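Local coordinates for glycosylation Associate Protein 2 (Streptococcus agalactiae serotype V, PDB 6OYC) that probably acts with Gap1 and Gap3 in the accessory Sec system, in the glycosylation and export of a GspB-like serine-rich adhesin, at residues F180-Y185 against D235-L240; L202-I207 against K217-E222. All coordinates share one frame; numbering follows the deposited sequence.

Contact 1 of 2, residues F180-Y185 against D235-L240; sequences FSSDFY and DISGSL
Phe180 and Gly238 pair as an antiparallel hydrogen-bonded couple, the last such pair before the two chains part into loops. Phe180 N gives its hydrogen to Gly238 O at 2.9 Å, reaching it from above the carbonyl plane, 40° out of it, whereas Gly238 N returns a straighter bond to Phe180 O at 3.2 Å, with 171° at the hydrogen. A chi1 of -177° swings the Phe180 ring to the carbonyl side of its own backbone, where it meets Ile236 and Leu240. One edge, at CE1, meets the carbonyl oxygen Ile236 O at 3.5 Å, near the ring plane, while Leu240 CD2 approaches obliquely, 3.6 Å from Phe180 CD2.

Beyond this pair the contact turns polar. Ser182 CB rests on Asp235 O at 3.4 Å, and two waters fill in where the backbones no longer bond directly. One accepts from Ser182 N and also bonds to Ser237 OG, 2.6 Å from that hydroxyl; the second donates to both Ser182 O and Asp235 OD2. That carboxylate has its stronger partner elsewhere, in a salt bridge with Lys124 of helix 115-125. Ser181 OG accepts from Asp183 N at 2.9 Å, an ST turn in the loop between strands 168-180 and 185-195, and this hydroxyl oxygen sits over the centre of one face of the Phe184 ring.

The contact lies at one end of the pairing between strand 168-180 and the middle strand, 238-247, of a five-stranded antiparallel sheet. Phe180 and Leu240 both touch Leu206 of that sheet, while Phe180 meets Asn186 and Leu232, and Leu240 meets Leu188, of a second sheet. This face thus packs sheet against sheet, as in a beta sandwich, with helix 115-125 lying beyond the turn.

Contact 2 of 2, residues L202-I207 against K217-E222; sequences LVISLI and KEWYFE. With SO4 (sulfate ion), chain P.
Ile204 and Trp219 stand opposite each other in a hydrogen-bonded pair, and the six-membered-ring side of the indole meets Ile204 and Leu206. Ile204 CG2 approaches the ring at CE3, 4.1 Å away, while Leu206, running alongside in the same direction, sets its CB 3.9 Å from CZ3. The other branch of Ile204, ending in CD1, reaches the edge of the Phe221 ring at CD2, 3.9 Å away. The two branches of this isoleucine thus straddle the neighbouring aromatics. Over one face of the indole, Lys217 CG lies 3.5 Å above the plane, toward the rim. At the outer edge Trp219 NE1 donates to sulfate O3 at 3.1 Å, with a weak second bond to O1; the ion probably comes from the crystallisation liquor.

On the face of the sheet that carries Val203, Ser205 and Glu218, Ser205 OG donates to Glu218 OE1 at a modelled 2.4 Å, too short for its exact length to be trusted. Lys243 on the adjacent strand also bonds to Ser205 OG.

Paired backbone bonds at Leu202 with Phe221 and at Ile204 with Trp219 join the strands, whose directions differ by 164°: an antiparallel beta hairpin, with strand 215-222 at the margin of its sheet.

How the contacts relate
Both contacts belong to one antiparallel sheet, and their centres lie about 13 Å apart. Residues 238-240 of contact 1 begin strand 238-247, which neighbours strand 198-208 of contact 2; here Ser239 O and Ile207 N, 2.8 Å apart, probably form a hydrogen bond. Side chains continue the connection on the apolar face: Leu206 CD1 packs against Phe180 CG at 3.7 Å, and Leu240 CD1 against Ile204 CG2 at the same distance. Along the chain, the hairpin of contact 2 is nested inside the loop that contact 1 closes. The sulfate belongs to contact 2, at the outer strand, whereas contact 1 involves strands 168-180 and 238-247 where they run into loops.

Contact 1 of 2, residues F180-Y185 against D235-L240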
loop_
_atom_site.group_PDB
_atom_site.type_symbol
_atom_site.label_atom_id
_atom_site.label_comp_id
_atom_site.label_asym_id
_atom_site.label_seq_id
_atom_site.Cartn_x
_atom_site.Cartn_y
_atom_site.Cartn_z
ATOM N N PHE B 180 -15.089 -7.446 12.089
ATOM C CA PHE B 180 -14.000 -8.306 12.510
ATOM C C PHE B 180 -14.201 -9.667 11.866
ATOM O O PHE B 180 -15.224 -10.317 12.090
ATOM C CB PHE B 180 -13.967 -8.425 14.035
ATOM C CG PHE B 180 -12.821 -9.233 14.562
ATOM C CD1 PHE B 180 -12.886 -10.619 14.592
ATOM C CD2 PHE B 180 -11.680 -8.600 15.037
ATOM C CE1 PHE B 180 -11.838 -11.362 15.079
ATOM C CE2 PHE B 180 -10.629 -9.336 15.537
ATOM C CZ PHE B 180 -10.707 -10.720 15.562
ATOM N N SER B 181 -13.228 -10.096 11.080
ATOM C CA SER B 181 -13.332 -11.347 10.357
ATOM C C SER B 181 -12.670 -12.475 11.135
ATOM O O SER B 181 -11.672 -12.283 11.837
ATOM C CB SER B 181 -12.680 -11.214 8.979
ATOM O OG SER B 181 -12.569 -12.474 8.327
ATOM N N SER B 182 -13.235 -13.665 11.000
ATOM C CA SER B 182 -12.592 -14.851 11.532
ATOM C C SER B 182 -11.643 -15.501 10.526
ATOM O O SER B 182 -10.933 -16.445 10.887
ATOM C CB SER B 182 -13.651 -15.862 11.982
ATOM O OG SER B 182 -14.638 -16.004 10.977
ATOM N N ASP B 183 -11.582 -15.000 9.290
ATOM C CA ASP B 183 -10.838 -15.674 8.227
ATOM C C ASP B 183 -9.479 -15.060 7.911
ATOM O O ASP B 183 -8.669 -15.727 7.260
ATOM C CB ASP B 183 -11.671 -15.720 6.954
ATOM C CG ASP B 183 -12.937 -16.511 7.143
ATOM O OD1 ASP B 183 -12.892 -17.616 7.728
ATOM O OD2 ASP B 183 -13.981 -16.015 6.728
ATOM N N PHE B 184 -9.202 -13.830 8.354
ATOM C CA PHE B 184 -7.888 -13.227 8.178
ATOM C C PHE B 184 -7.548 -12.403 9.415
ATOM O O PHE B 184 -8.348 -12.284 10.346
ATOM C CB PHE B 184 -7.814 -12.373 6.901
ATOM C CG PHE B 184 -9.042 -11.533 6.633
ATOM C CD1 PHE B 184 -9.268 -10.358 7.334
ATOM C CD2 PHE B 184 -9.961 -11.912 5.660
ATOM C CE1 PHE B 184 -10.400 -9.568 7.072
ATOM C CE2 PHE B 184 -11.077 -11.145 5.401
ATOM C CZ PHE B 184 -11.299 -9.967 6.110
ATOM N N TYR B 185 -6.336 -11.855 9.434
ATOM C CA TYR B 185 -5.944 -10.952 10.504
ATOM C C TYR B 185 -6.690 -9.637 10.362
ATOM O O TYR B 185 -6.988 -9.182 9.249
ATOM C CB TYR B 185 -4.440 -10.700 10.478
ATOM C CG TYR B 185 -3.636 -11.934 10.740
ATOM C CD1 TYR B 185 -3.292 -12.802 9.700
ATOM C CD2 TYR B 185 -3.251 -12.262 12.030
ATOM C CE1 TYR B 185 -2.563 -13.960 9.947
ATOM C CE2 TYR B 185 -2.534 -13.413 12.294
ATOM C CZ TYR B 185 -2.188 -14.257 11.246
ATOM O OH TYR B 185 -1.454 -15.387 11.511
ATOM N N ASP B 235 -11.128 -16.885 15.932
ATOM C CA ASP B 235 -12.057 -17.627 15.098
ATOM C C ASP B 235 -13.510 -17.231 15.322
ATOM O O ASP B 235 -14.395 -17.777 14.655
ATOM C CB ASP B 235 -11.865 -19.125 15.286
ATOM C CG ASP B 235 -10.486 -19.603 14.790
ATOM O OD1 ASP B 235 -9.972 -20.611 15.327
ATOM O OD2 ASP B 235 -9.931 -18.975 13.850
ATOM N N ILE B 236 -13.766 -16.253 16.178
ATOM C CA ILE B 236 -15.099 -15.701 16.364
ATOM C C ILE B 236 -15.281 -14.524 15.421
ATOM O O ILE B 236 -14.415 -13.647 15.330
ATOM C CB ILE B 236 -15.306 -15.264 17.818
ATOM C CG1 ILE B 236 -15.323 -16.488 18.734
ATOM C CG2 ILE B 236 -16.575 -14.467 17.939
ATOM C CD1 ILE B 236 -14.668 -16.244 20.104
ATOM N N SER B 237 -16.400 -14.502 14.721
ATOM C CA SER B 237 -16.749 -13.403 13.837
ATOM C C SER B 237 -17.667 -12.404 14.560
ATOM O O SER B 237 -18.549 -12.796 15.337
ATOM C CB SER B 237 -17.430 -13.974 12.592
ATOM O OG SER B 237 -17.480 -13.021 11.556
ATOM N N GLY B 238 -17.459 -11.114 14.303
ATOM C CA GLY B 238 -18.307 -10.084 14.882
ATOM C C GLY B 238 -17.924 -8.668 14.495
ATOM O O GLY B 238 -17.582 -8.406 13.335
ATOM N N SER B 239 -17.976 -7.736 15.448
ATOM C CA SER B 239 -17.481 -6.395 15.184
ATOM C C SER B 239 -16.855 -5.841 16.452
ATOM O O SER B 239 -17.077 -6.350 17.557
ATOM C CB SER B 239 -18.578 -5.457 14.667
ATOM O OG SER B 239 -19.662 -5.368 15.567
ATOM N N LEU B 240 -16.048 -4.802 16.273
ATOM C CA LEU B 240 -15.257 -4.229 17.347
ATOM C C LEU B 240 -15.876 -2.931 17.847
ATOM O O LEU B 240 -16.310 -2.095 17.053
ATOM C CB LEU B 240 -13.836 -3.933 16.879
ATOM C CG LEU B 240 -12.989 -5.094 16.393
ATOM C CD1 LEU B 240 -11.587 -4.575 16.050
ATOM C CD2 LEU B 240 -12.961 -6.198 17.463
HETATM O O HOH W 1 -15.838 -13.588 9.683
HETATM O O HOH W 2 -11.379 -19.293 11.234
#

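Contact 2 of 2, residues L202-I207 against K217-E222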
loop_
_atom_site.group_PDB
_atom_site.type_symbol
_atom_site.label_atom_id
_atom_site.label_comp_id
_atom_site.label_asym_id
_atom_site.label_seq_id
_atom_site.Cartn_x
_atom_site.Cartn_y
_atom_site.Cartn_z
ATOM N N LEU B 202 -5.871 1.793 24.641
ATOM C CA LEU B 202 -6.977 1.450 23.765
ATOM C C LEU B 202 -7.579 0.129 24.226
ATOM O O LEU B 202 -6.860 -0.864 24.360
ATOM C CB LEU B 202 -6.471 1.330 22.329
ATOM C CG LEU B 202 -7.362 1.729 21.172
ATOM C CD1 LEU B 202 -7.826 3.172 21.337
ATOM C CD2 LEU B 202 -6.586 1.541 19.885
ATOM N N VAL B 203 -8.888 0.113 24.471
ATOM C CA VAL B 203 -9.615 -1.109 24.798
ATOM C C VAL B 203 -10.489 -1.481 23.607
ATOM O O VAL B 203 -11.227 -0.645 23.074
ATOM C CB VAL B 203 -10.445 -0.959 26.084
ATOM C CG1 VAL B 203 -11.274 -2.196 26.319
ATOM C CG2 VAL B 203 -9.524 -0.689 27.263
ATOM N N ILE B 204 -10.371 -2.723 23.165
ATOM C CA ILE B 204 -10.995 -3.201 21.946
ATOM C C ILE B 204 -11.813 -4.420 22.332
ATOM O O ILE B 204 -11.253 -5.404 22.830
ATOM C CB ILE B 204 -9.939 -3.545 20.875
ATOM C CG1 ILE B 204 -9.096 -2.308 20.590
ATOM C CG2 ILE B 204 -10.582 -4.066 19.570
ATOM C CD1 ILE B 204 -7.819 -2.600 19.923
ATOM N N SER B 205 -13.130 -4.345 22.119
ATOM C CA SER B 205 -14.085 -5.376 22.528
ATOM C C SER B 205 -14.737 -6.024 21.303
ATOM O O SER B 205 -15.324 -5.330 20.459
ATOM C CB SER B 205 -15.176 -4.787 23.443
ATOM O OG SER B 205 -14.643 -4.085 24.561
ATOM N N LEU B 206 -14.676 -7.352 21.230
ATOM C CA LEU B 206 -15.250 -8.101 20.113
ATOM C C LEU B 206 -16.686 -8.518 20.448
ATOM O O LEU B 206 -16.910 -9.413 21.274
ATOM C CB LEU B 206 -14.387 -9.314 19.798
ATOM C CG LEU B 206 -14.891 -10.258 18.700
ATOM C CD1 LEU B 206 -15.152 -9.498 17.398
ATOM C CD2 LEU B 206 -13.865 -11.386 18.498
ATOM N N ILE B 207 -17.657 -7.878 19.796
ATOM C CA ILE B 207 -19.073 -8.213 19.944
ATOM C C ILE B 207 -19.410 -9.320 18.947
ATOM O O ILE B 207 -19.238 -9.138 17.738
ATOM C CB ILE B 207 -19.961 -6.970 19.720
ATOM C CG1 ILE B 207 -19.609 -5.859 20.724
ATOM C CG2 ILE B 207 -21.461 -7.329 19.802
ATOM C CD1 ILE B 207 -19.608 -4.452 20.126
ATOM N N LYS B 217 -14.456 -11.340 23.477
ATOM C CA LYS B 217 -13.014 -11.170 23.599
ATOM C C LYS B 217 -12.714 -9.686 23.690
ATOM O O LYS B 217 -13.347 -8.871 23.002
ATOM C CB LYS B 217 -12.281 -11.799 22.395
ATOM C CG LYS B 217 -10.745 -11.694 22.444
ATOM C CD LYS B 217 -10.078 -13.070 22.639
ATOM C CE LYS B 217 -8.569 -12.961 22.955
ATOM N NZ LYS B 217 -8.237 -12.234 24.236
ATOM N N GLU B 218 -11.768 -9.342 24.562
ATOM C CA GLU B 218 -11.279 -7.976 24.706
ATOM C C GLU B 218 -9.764 -7.994 24.689
ATOM O O GLU B 218 -9.151 -8.858 25.324
ATOM C CB GLU B 218 -11.722 -7.304 26.028
ATOM C CG GLU B 218 -13.137 -6.824 26.046
ATOM C CD GLU B 218 -13.375 -5.751 27.102
ATOM O OE1 GLU B 218 -14.069 -4.758 26.792
ATOM O OE2 GLU B 218 -12.857 -5.899 28.232
ATOM N N TRP B 219 -9.173 -7.013 24.002
ATOM C CA TRP B 219 -7.749 -6.720 24.067
ATOM C C TRP B 219 -7.530 -5.301 24.576
ATOM O O TRP B 219 -8.428 -4.452 24.519
ATOM C CB TRP B 219 -7.078 -6.835 22.696
ATOM C CG TRP B 219 -7.287 -8.109 21.916
ATOM C CD1 TRP B 219 -6.393 -9.131 21.780
ATOM C CD2 TRP B 219 -8.423 -8.461 21.110
ATOM N NE1 TRP B 219 -6.909 -10.103 20.962
ATOM C CE2 TRP B 219 -8.144 -9.714 20.523
ATOM C CE3 TRP B 219 -9.651 -7.845 20.834
ATOM C CZ2 TRP B 219 -9.055 -10.375 19.680
ATOM C CZ3 TRP B 219 -10.551 -8.491 19.991
ATOM C CH2 TRP B 219 -10.248 -9.749 19.419
ATOM N N TYR B 220 -6.306 -5.024 25.029
ATOM C CA TYR B 220 -5.915 -3.663 25.375
ATOM C C TYR B 220 -4.518 -3.394 24.834
ATOM O O TYR B 220 -3.705 -4.307 24.692
ATOM C CB TYR B 220 -5.947 -3.409 26.892
ATOM C CG TYR B 220 -4.788 -4.076 27.589
ATOM C CD1 TYR B 220 -4.841 -5.427 27.925
ATOM C CD2 TYR B 220 -3.615 -3.376 27.871
ATOM C CE1 TYR B 220 -3.764 -6.060 28.534
ATOM C CE2 TYR B 220 -2.531 -4.011 28.480
ATOM C CZ TYR B 220 -2.617 -5.351 28.806
ATOM O OH TYR B 220 -1.555 -5.996 29.414
ATOM N N PHE B 221 -4.248 -2.129 24.535
ATOM C CA PHE B 221 -2.937 -1.724 24.049
ATOM C C PHE B 221 -2.657 -0.322 24.561
ATOM O O PHE B 221 -3.526 0.558 24.492
ATOM C CB PHE B 221 -2.871 -1.779 22.507
ATOM C CG PHE B 221 -3.117 -3.155 21.953
ATOM C CD1 PHE B 221 -2.092 -4.094 21.910
ATOM C CD2 PHE B 221 -4.388 -3.530 21.532
ATOM C CE1 PHE B 221 -2.333 -5.378 21.448
ATOM C CE2 PHE B 221 -4.635 -4.801 21.067
ATOM C CZ PHE B 221 -3.610 -5.732 21.015
ATOM N N GLU B 222 -1.458 -0.110 25.080
ATOM C CA GLU B 222 -1.104 1.186 25.631
ATOM C C GLU B 222 0.274 1.579 25.136
ATOM O O GLU B 222 0.990 0.773 24.536
ATOM C CB GLU B 222 -1.145 1.171 27.154
ATOM C CG GLU B 222 -0.318 0.076 27.755
ATOM C CD GLU B 222 -0.725 -0.237 29.179
ATOM O OE1 GLU B 222 -1.777 -0.880 29.379
ATOM O OE2 GLU B 222 0.009 0.158 30.104
HETATM S S SO4 P . -4.970 -13.237 21.629
HETATM O O1 SO4 P . -4.476 -11.927 22.024
HETATM O O2 SO4 P . -5.480 -13.916 22.818
HETATM O O3 SO4 P . -6.029 -13.051 20.633
HETATM O O4 SO4 P . -3.861 -14.006 21.048
#